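Local coordinates for fuculose-1-phosphate aldolase (Glaciozyma antarctica, PDB 4XXF), which is a zinc-binding protein of the class II aldolase and adducin family that assembles as four copies of one chain, at residues S103-A108 and T165-L170; P110-I115 and L184-T189; S120-A125 and M199-C204; D146-G151 and Q171-I176. One frame throughout, in Å; residues are numbered along the deposited sequence.

All four contacts belong to one alpha/beta fold built round a mixed sheet. Their first segments come in the order 103-108, 110-115, 120-125 and 146-151, and the second segments follow as 165-170, 171-176, 184-189 and 199-204. Contacts 2 and 4 lie within the sheet, their centres about 13 Å apart, and meet where strands 175-178 and 182-187 pair. Contact 1, centred about 11 Å from contact 2 and 10 Å from contact 4, joins two helices packed on that sheet. Contact 3, about 21 Å from contact 1 between centres, joins helices 121-127 and 190-213 where other subunits also pack. These helices follow strands 114-118 and 182-187 in the chain, linking sheet core to subunit interface.

Contact 1. Residues S103-A108 and T165-L170; sequences SAIHKA and TIAVAL
Leu170 N donates to Ile166 O at 2.9 Å, a helical bond that sets the side chains of Leu170 and Ile166 one turn apart, with Ile105 of the other helix meeting both. No hydrogen bond crosses between 103-108 and 165-170; the contact is wholly apolar and small, burying 181 Å². Ile105 does most of the work, and its branches divide the task. CG2 lies 4.0 Å from Leu170 CD2, where the two side chains cross at about a right angle. CG1 runs over the methyl of Ala167, with 4.1 Å between Ile105 CG1 and Ala167 CB, while CD1 reaches on to Ile166 CG2 at 4.5 Å. With CG1 beside the backbone N (chi1 -63°), both branches of Ile105 find partners. Leu170 has CG opposite its backbone N (chi1 179°) and extends CD2 to Ile105. Nearer the exposed side, the methyls of Ala104 and Ala167 face each other, CB to CB, at 4.4 Å. The two helix axes pass 8.9 Å apart at a crossing angle of -46°. Helices 96-108 and 163-170 thus lie together on the sheet: Ile105 rests on Ile115, Leu184 and Val186, Leu170 on Val186 and Ile176, and Ile166 on Leu150 and Leu178.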
# COMPACT_ATOMS: atom_id res chain seq x y z
N SER A 103 -28.64 14.33 8.19
CA SER A 103 -29.80 14.77 8.93
C SER A 103 -31.09 14.21 8.32
O SER A 103 -31.98 13.74 9.05
CB SER A 103 -29.85 16.29 8.98
OG SER A 103 -30.93 16.71 9.78
N ALA A 104 -31.19 14.24 7.00
CA ALA A 104 -32.36 13.71 6.30
C ALA A 104 -32.54 12.22 6.59
O ALA A 104 -33.65 11.77 6.84
CB ALA A 104 -32.27 13.96 4.80
N ILE A 105 -31.45 11.46 6.57
CA ILE A 105 -31.56 10.04 6.87
C ILE A 105 -31.95 9.79 8.34
O ILE A 105 -32.83 8.97 8.62
CB ILE A 105 -30.24 9.29 6.56
CG1 ILE A 105 -29.94 9.37 5.06
CG2 ILE A 105 -30.33 7.84 7.04
CD1 ILE A 105 -28.49 8.99 4.72
N HIS A 106 -31.27 10.46 9.28
CA HIS A 106 -31.60 10.32 10.71
C HIS A 106 -33.08 10.65 10.98
O HIS A 106 -33.72 10.04 11.84
CB HIS A 106 -30.72 11.24 11.59
CG HIS A 106 -29.30 10.79 11.77
ND1 HIS A 106 -28.94 9.65 12.47
CD2 HIS A 106 -28.13 11.39 11.43
CE1 HIS A 106 -27.62 9.55 12.49
NE2 HIS A 106 -27.11 10.59 11.87
N LYS A 107 -33.63 11.62 10.25
CA LYS A 107 -35.02 12.03 10.44
C LYS A 107 -35.97 10.96 9.92
O LYS A 107 -36.98 10.66 10.55
CB LYS A 107 -35.28 13.35 9.72
CG LYS A 107 -36.64 13.95 10.01
CD LYS A 107 -37.05 14.96 8.95
CE LYS A 107 -36.00 16.05 8.77
NZ LYS A 107 -35.73 16.35 7.33
N ALA A 108 -35.62 10.38 8.77
CA ALA A 108 -36.46 9.38 8.13
C ALA A 108 -36.44 8.06 8.88
O ALA A 108 -37.43 7.34 8.93
CB ALA A 108 -36.01 9.15 6.69
N THR A 165 -33.25 13.06 -1.89
CA THR A 165 -33.11 12.04 -2.92
C THR A 165 -32.30 10.85 -2.42
O THR A 165 -32.64 9.70 -2.69
CB THR A 165 -32.46 12.62 -4.19
OG1 THR A 165 -33.32 13.63 -4.74
CG2 THR A 165 -32.26 11.54 -5.23
N ILE A 166 -31.23 11.12 -1.66
CA ILE A 166 -30.41 10.04 -1.11
C ILE A 166 -31.18 9.23 -0.06
O ILE A 166 -31.14 8.00 -0.07
CB ILE A 166 -29.10 10.59 -0.51
CG1 ILE A 166 -28.19 11.11 -1.64
CG2 ILE A 166 -28.38 9.52 0.29
CD1 ILE A 166 -26.99 11.93 -1.17
N ALA A 167 -31.89 9.91 0.83
CA ALA A 167 -32.67 9.21 1.84
C ALA A 167 -33.74 8.33 1.20
O ALA A 167 -33.94 7.19 1.61
CB ALA A 167 -33.31 10.20 2.81
N VAL A 168 -34.42 8.86 0.18
CA VAL A 168 -35.44 8.08 -0.51
C VAL A 168 -34.82 6.86 -1.20
O VAL A 168 -35.36 5.76 -1.13
CB VAL A 168 -36.20 8.94 -1.54
CG1 VAL A 168 -37.02 8.07 -2.48
CG2 VAL A 168 -37.10 9.93 -0.81
N ALA A 169 -33.66 7.05 -1.83
CA ALA A 169 -33.02 5.95 -2.53
C ALA A 169 -32.54 4.86 -1.57
O ALA A 169 -32.59 3.67 -1.89
CB ALA A 169 -31.85 6.46 -3.36
N LEU A 170 -32.07 5.26 -0.39
CA LEU A 170 -31.55 4.31 0.59
C LEU A 170 -32.62 3.36 1.12
O LEU A 170 -32.33 2.21 1.42
CB LEU A 170 -30.91 5.06 1.77
CG LEU A 170 -30.32 4.23 2.91
CD1 LEU A 170 -29.10 3.45 2.43
CD2 LEU A 170 -29.94 5.12 4.08

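Contact 2. Residues P110-I115 and L184-T189; sequences PEVQAI and LTVGTT
Gly187 O is gripped by two successive amides, Gln113 N at 2.9 Å and Ala114 N at 3.1 Å. The first approaches in the carbonyl plane, the second is tilted 23° from it. This is a classic beta bulge: Gln113 and Ala114, at the start of strand 114-118, set against a single residue of the antiparallel neighbour. Gly187 N returns a bond to Ala114 O, also 2.9 Å long, which completes the hydrogen-bonded pair of Ala114 and Gly187. The next pair, Ile115 with Val186, is non-hydrogen-bonded, and there the CA-H of Ile115 points to Thr185 O. On the face bearing Ile115 and Val186, their side chains lie side by side, with Ile115 CG1 and Val186 CG1 4.0 Å apart. With Ile115 CG1 beside the backbone N (chi1 -57°), CG2 stands opposite that N and meets Leu184 CD2 at 3.9 Å. Val112 crosses Val186 at about a right angle, its CG1 3.9 Å from Val186 CB. Helix 96-108 covers this face, whereas Ala114 touches Ile190 of helix 190-213. Main-chain groups of Gly187 and Ala114 thus pair, Val112 O accepts from His106 and Arg49 side chains, and branched Ile115, Val186 and Leu184 pack under Ile105.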
# COMPACT_ATOMS: atom_id res chain seq x y z
N PRO A 110 -35.59 6.54 12.51
CA PRO A 110 -35.30 6.73 13.93
C PRO A 110 -34.33 5.69 14.49
O PRO A 110 -33.62 6.00 15.46
CB PRO A 110 -36.67 6.58 14.59
CG PRO A 110 -37.64 7.01 13.53
CD PRO A 110 -37.04 6.52 12.24
N GLU A 111 -34.30 4.50 13.91
CA GLU A 111 -33.42 3.44 14.40
C GLU A 111 -31.97 3.66 13.98
O GLU A 111 -31.06 3.03 14.52
CB GLU A 111 -33.91 2.07 13.92
CG GLU A 111 -33.43 1.66 12.53
CD GLU A 111 -34.24 2.31 11.41
OE1 GLU A 111 -35.17 3.10 11.69
OE2 GLU A 111 -33.93 2.01 10.24
N VAL A 112 -31.74 4.52 12.99
CA VAL A 112 -30.39 4.78 12.54
C VAL A 112 -29.71 5.73 13.51
O VAL A 112 -30.08 6.91 13.63
CB VAL A 112 -30.36 5.34 11.11
CG1 VAL A 112 -28.99 5.92 10.80
CG2 VAL A 112 -30.70 4.25 10.11
N GLN A 113 -28.70 5.21 14.20
CA GLN A 113 -28.02 6.00 15.20
C GLN A 113 -26.73 6.60 14.66
O GLN A 113 -26.28 7.63 15.13
CB GLN A 113 -27.76 5.14 16.44
CG GLN A 113 -29.06 4.66 17.10
CD GLN A 113 -29.98 5.81 17.46
OE1 GLN A 113 -29.70 6.58 18.38
NE2 GLN A 113 -31.08 5.95 16.73
N ALA A 114 -26.15 5.96 13.64
CA ALA A 114 -24.86 6.39 13.11
C ALA A 114 -24.82 6.29 11.61
O ALA A 114 -25.41 5.37 11.02
CB ALA A 114 -23.74 5.56 13.71
N ILE A 115 -24.13 7.25 10.99
CA ILE A 115 -24.00 7.29 9.53
C ILE A 115 -22.56 7.60 9.19
O ILE A 115 -21.96 8.48 9.81
CB ILE A 115 -24.96 8.34 8.91
CG1 ILE A 115 -26.42 8.05 9.30
CG2 ILE A 115 -24.79 8.42 7.40
CD1 ILE A 115 -27.39 9.11 8.83
N LEU A 184 -21.94 5.51 1.28
CA LEU A 184 -22.50 5.92 2.56
C LEU A 184 -23.12 4.70 3.23
O LEU A 184 -23.80 3.90 2.57
CB LEU A 184 -23.53 7.04 2.35
CG LEU A 184 -24.26 7.57 3.59
CD1 LEU A 184 -24.66 9.02 3.38
CD2 LEU A 184 -25.51 6.76 3.91
N THR A 185 -22.89 4.55 4.54
CA THR A 185 -23.47 3.44 5.28
C THR A 185 -24.17 3.95 6.52
O THR A 185 -23.88 5.04 7.01
CB THR A 185 -22.42 2.40 5.70
OG1 THR A 185 -21.47 3.01 6.58
CG2 THR A 185 -21.71 1.83 4.48
N VAL A 186 -25.11 3.15 7.03
CA VAL A 186 -25.85 3.51 8.23
C VAL A 186 -25.87 2.34 9.19
O VAL A 186 -25.67 1.19 8.78
CB VAL A 186 -27.31 3.95 7.91
CG1 VAL A 186 -27.31 5.06 6.87
CG2 VAL A 186 -28.13 2.75 7.44
N GLY A 187 -26.09 2.62 10.46
CA GLY A 187 -26.16 1.56 11.46
C GLY A 187 -27.00 1.91 12.66
O GLY A 187 -27.21 3.08 12.98
N THR A 188 -27.47 0.87 13.34
CA THR A 188 -28.11 1.05 14.63
C THR A 188 -27.07 1.33 15.70
O THR A 188 -27.41 1.76 16.80
CB THR A 188 -28.95 -0.18 15.04
OG1 THR A 188 -28.10 -1.32 15.17
CG2 THR A 188 -30.04 -0.45 14.01
N THR A 189 -25.80 1.08 15.37
CA THR A 189 -24.67 1.46 16.21
C THR A 189 -23.60 2.06 15.33
O THR A 189 -23.58 1.83 14.12
CB THR A 189 -24.04 0.27 16.98
OG1 THR A 189 -23.59 -0.72 16.05
CG2 THR A 189 -25.03 -0.32 17.97

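Contact 3. Residues S120-A125 and M199-C204; sequences STYGKA and MLEKQC
The carboxylate of Glu201 sits against the first turn of helix 121-127, and this is the tight part of the contact. OE1 takes two bonds from opposite faces of the carboxylate plane: Ser120 OG at 2.7 Å from Glu201 OE1, well above the plane, and Gly123 N at 2.8 Å from Glu201 OE1, on the syn side. OE2 accepts from Tyr122 N at 2.9 Å, also syn and 24° out of plane. Three donors thus fix both the place and the rotation of the buried group. Glu201 gets there by keeping CG opposite its backbone N (chi1 174°) and bending at chi2 (70°), which brings the acid up against the first-turn amides. Packing is slacker beyond it. Cys204 SG rests 3.9 Å from Gly123 CA. Tyr122 CB stays 4.2 Å from Cys204 CB. The partly exposed Tyr122 ring lies beyond this, packing on Leu208 of its own chain and Leu209 of a neighbouring subunit. Beside it, Thr121 OG1 bonds to Lys202 NZ of that subunit. Ser120 holds the N-cap position, yet its hydroxyl turns to Glu201 and makes no capping bond. The helix end probably favours the negative charge of Glu201: a carboxylate from a helix distant in sequence, bound to the first-turn N-H groups at a helix N-terminus, here joining 190-213 to 121-127.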
# COMPACT_ATOMS: atom_id res chain seq x y z
N SER A 120 -13.71 7.45 -0.16
CA SER A 120 -12.70 6.40 -0.20
C SER A 120 -12.43 5.98 -1.63
O SER A 120 -13.31 6.03 -2.48
CB SER A 120 -13.14 5.21 0.65
OG SER A 120 -14.47 4.80 0.30
N THR A 121 -11.19 5.57 -1.88
CA THR A 121 -10.67 5.36 -3.22
C THR A 121 -11.47 4.36 -4.05
O THR A 121 -11.87 4.67 -5.17
CB THR A 121 -9.23 4.88 -3.15
OG1 THR A 121 -8.43 5.86 -2.47
CG2 THR A 121 -8.66 4.70 -4.54
N TYR A 122 -11.71 3.18 -3.50
CA TYR A 122 -12.31 2.12 -4.29
C TYR A 122 -13.81 2.32 -4.43
O TYR A 122 -14.37 2.06 -5.49
CB TYR A 122 -11.98 0.74 -3.69
CG TYR A 122 -10.48 0.51 -3.66
CD1 TYR A 122 -9.76 0.47 -4.85
CD2 TYR A 122 -9.79 0.39 -2.47
CE1 TYR A 122 -8.38 0.29 -4.85
CE2 TYR A 122 -8.41 0.21 -2.45
CZ TYR A 122 -7.71 0.17 -3.66
OH TYR A 122 -6.35 -0.02 -3.67
N GLY A 123 -14.47 2.79 -3.38
CA GLY A 123 -15.89 3.11 -3.49
C GLY A 123 -16.13 4.20 -4.50
O GLY A 123 -17.09 4.15 -5.28
N LYS A 124 -15.27 5.21 -4.49
CA LYS A 124 -15.35 6.29 -5.45
C LYS A 124 -15.16 5.78 -6.88
O LYS A 124 -15.97 6.06 -7.77
CB LYS A 124 -14.32 7.36 -5.08
CG LYS A 124 -14.20 8.47 -6.07
CD LYS A 124 -13.48 9.69 -5.48
CE LYS A 124 -12.17 9.34 -4.81
NZ LYS A 124 -11.48 10.59 -4.39
N ALA A 125 -14.10 5.01 -7.11
CA ALA A 125 -13.84 4.48 -8.45
C ALA A 125 -14.97 3.57 -8.91
O ALA A 125 -15.43 3.66 -10.05
CB ALA A 125 -12.51 3.73 -8.48
N MET A 199 -16.47 -3.12 4.91
CA MET A 199 -16.78 -4.26 4.05
C MET A 199 -17.16 -3.82 2.65
O MET A 199 -16.83 -4.50 1.68
CB MET A 199 -17.87 -5.12 4.68
CG MET A 199 -17.41 -5.78 5.98
SD MET A 199 -18.69 -6.79 6.76
CE MET A 199 -18.65 -8.25 5.71
N LEU A 200 -17.87 -2.70 2.53
CA LEU A 200 -18.30 -2.24 1.21
C LEU A 200 -17.12 -1.69 0.42
O LEU A 200 -16.99 -1.98 -0.77
CB LEU A 200 -19.41 -1.19 1.34
CG LEU A 200 -20.07 -0.70 0.05
CD1 LEU A 200 -20.63 -1.88 -0.74
CD2 LEU A 200 -21.17 0.27 0.40
N GLU A 201 -16.25 -0.92 1.08
CA GLU A 201 -15.04 -0.43 0.42
C GLU A 201 -14.19 -1.60 -0.07
O GLU A 201 -13.70 -1.59 -1.20
CB GLU A 201 -14.24 0.47 1.37
CG GLU A 201 -12.86 0.93 0.85
CD GLU A 201 -12.90 1.93 -0.29
OE1 GLU A 201 -14.00 2.38 -0.69
OE2 GLU A 201 -11.79 2.28 -0.76
N LYS A 202 -14.05 -2.63 0.77
CA LYS A 202 -13.29 -3.81 0.37
C LYS A 202 -13.93 -4.52 -0.82
O LYS A 202 -13.22 -4.91 -1.76
CB LYS A 202 -13.14 -4.78 1.54
CG LYS A 202 -12.35 -6.05 1.21
CD LYS A 202 -10.94 -5.79 0.69
CE LYS A 202 -10.05 -5.11 1.73
NZ LYS A 202 -8.67 -4.88 1.21
N GLN A 203 -15.25 -4.70 -0.82
CA GLN A 203 -15.85 -5.40 -1.94
C GLN A 203 -15.78 -4.56 -3.23
O GLN A 203 -15.65 -5.13 -4.31
CB GLN A 203 -17.29 -5.82 -1.64
CG GLN A 203 -17.87 -6.70 -2.74
CD GLN A 203 -17.10 -7.99 -2.99
OE1 GLN A 203 -16.51 -8.57 -2.08
NE2 GLN A 203 -17.12 -8.45 -4.23
N CYS A 204 -15.84 -3.23 -3.12
CA CYS A 204 -15.63 -2.41 -4.31
C CYS A 204 -14.21 -2.62 -4.86
O CYS A 204 -14.03 -2.74 -6.07
CB CYS A 204 -15.85 -0.93 -3.99
SG CYS A 204 -17.56 -0.46 -3.75

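Contact 4. Residues D146-G151 and Q171-I176; sequences DVALLG and QQKKAI
The carboxylate of Asp146 has the backbone of Lys173 and Lys174 over one face, with Lys173 CA 3.4 Å from OD1 of Asp146 and Lys174 N above its CG. Within the plane, Lys174 NZ meets Asp146 OD2 at 2.7 Å, a salt bridge made through the anti lone pair. A water donates both to Asp146 OD1, at 2.8 Å, and to Gln172 O. Bends at chi3 (58°) and chi4 (70°) curl the Lys174 chain round OD2; its ammonium also bonds to Ala142 O and Gly232 O and has a cation-pi contact with Trp196. Lys174 N adds a longer bond to Asp146 O, 3.3 Å. From here the segments run on as neighbouring parallel strands, 147-150 and 175-178, with helix 163-170 between them in the chain: a beta-alpha-beta crossover at the edge of the sheet of this chain. The strand bond from Ala148 N to Ala175 O is 2.9 Å and nearly straight at 174°. The Lys173 chain runs antiparallel to the Asp146 side chain and lays its CD against the backbone of Val147. On the face of Ala148 and Ile176, Ile176 CG1 lies 3.8 Å from Ala148 CB, and Ile176 CD1 reaches Leu150 CB at 3.9 Å, beneath Ala169 of the crossover helix.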
# COMPACT_ATOMS: atom_id res chain seq x y z
N ASP A 146 -29.41 -5.64 0.04
CA ASP A 146 -29.41 -4.63 1.09
C ASP A 146 -28.45 -3.49 0.82
O ASP A 146 -28.02 -2.81 1.75
CB ASP A 146 -29.08 -5.27 2.45
CG ASP A 146 -29.73 -4.54 3.62
OD1 ASP A 146 -30.86 -4.00 3.46
OD2 ASP A 146 -29.13 -4.52 4.71
N VAL A 147 -28.12 -3.26 -0.45
CA VAL A 147 -27.33 -2.09 -0.81
C VAL A 147 -28.01 -1.39 -1.98
O VAL A 147 -28.44 -2.02 -2.95
CB VAL A 147 -25.84 -2.45 -1.15
CG1 VAL A 147 -25.73 -3.51 -2.24
CG2 VAL A 147 -25.06 -1.20 -1.53
N ALA A 148 -28.18 -0.08 -1.84
CA ALA A 148 -28.85 0.73 -2.84
C ALA A 148 -27.86 1.33 -3.83
O ALA A 148 -26.65 1.37 -3.60
CB ALA A 148 -29.65 1.83 -2.16
N LEU A 149 -28.39 1.80 -4.95
CA LEU A 149 -27.61 2.49 -5.96
C LEU A 149 -28.38 3.71 -6.39
O LEU A 149 -29.51 3.59 -6.86
CB LEU A 149 -27.32 1.58 -7.16
CG LEU A 149 -26.56 2.21 -8.34
CD1 LEU A 149 -25.16 2.69 -7.94
CD2 LEU A 149 -26.49 1.24 -9.52
N LEU A 150 -27.79 4.88 -6.22
CA LEU A 150 -28.39 6.10 -6.71
C LEU A 150 -27.70 6.52 -8.00
O LEU A 150 -26.50 6.70 -8.02
CB LEU A 150 -28.30 7.22 -5.67
CG LEU A 150 -28.93 8.54 -6.09
CD1 LEU A 150 -30.39 8.34 -6.50
CD2 LEU A 150 -28.82 9.56 -4.97
N GLY A 151 -28.47 6.68 -9.07
CA GLY A 151 -27.91 7.09 -10.35
C GLY A 151 -27.73 8.59 -10.47
O GLY A 151 -28.06 9.18 -11.50
N GLN A 171 -33.85 3.86 1.22
CA GLN A 171 -34.93 3.09 1.83
C GLN A 171 -34.47 2.55 3.19
O GLN A 171 -33.89 3.26 4.00
CB GLN A 171 -35.36 1.95 0.89
CG GLN A 171 -35.69 2.39 -0.54
CD GLN A 171 -36.15 1.25 -1.43
OE1 GLN A 171 -35.94 0.08 -1.11
NE2 GLN A 171 -36.78 1.59 -2.55
N GLN A 172 -34.71 1.26 3.43
CA GLN A 172 -34.34 0.65 4.71
C GLN A 172 -33.02 -0.13 4.65
O GLN A 172 -32.72 -0.93 5.54
CB GLN A 172 -35.46 -0.27 5.21
CG GLN A 172 -36.83 0.40 5.35
CD GLN A 172 -36.81 1.56 6.32
OE1 GLN A 172 -36.29 1.44 7.43
NE2 GLN A 172 -37.37 2.69 5.91
N LYS A 173 -32.23 0.11 3.61
CA LYS A 173 -31.00 -0.65 3.38
C LYS A 173 -29.83 -0.14 4.22
O LYS A 173 -29.88 0.95 4.76
CB LYS A 173 -30.67 -0.64 1.89
CG LYS A 173 -31.76 -1.35 1.07
CD LYS A 173 -31.44 -1.44 -0.41
CE LYS A 173 -32.48 -2.27 -1.15
NZ LYS A 173 -33.77 -1.55 -1.22
N LYS A 174 -28.78 -0.96 4.34
CA LYS A 174 -27.65 -0.61 5.22
C LYS A 174 -26.63 0.30 4.55
O LYS A 174 -25.79 0.89 5.23
CB LYS A 174 -26.92 -1.86 5.72
CG LYS A 174 -26.30 -2.72 4.62
CD LYS A 174 -25.27 -3.73 5.18
CE LYS A 174 -25.85 -4.66 6.22
NZ LYS A 174 -26.81 -5.64 5.63
N ALA A 175 -26.70 0.42 3.23
CA ALA A 175 -25.66 1.14 2.50
C ALA A 175 -26.16 1.58 1.15
O ALA A 175 -27.13 1.03 0.61
CB ALA A 175 -24.42 0.27 2.34
N ILE A 176 -25.50 2.59 0.60
CA ILE A 176 -25.83 3.08 -0.73
C ILE A 176 -24.54 3.45 -1.47
O ILE A 176 -23.59 4.02 -0.90
CB ILE A 176 -26.82 4.28 -0.68
CG1 ILE A 176 -27.22 4.72 -2.09
CG2 ILE A 176 -26.24 5.45 0.13
CD1 ILE A 176 -28.47 5.61 -2.13
O HOH W 1 -32.77 -3.89 5.55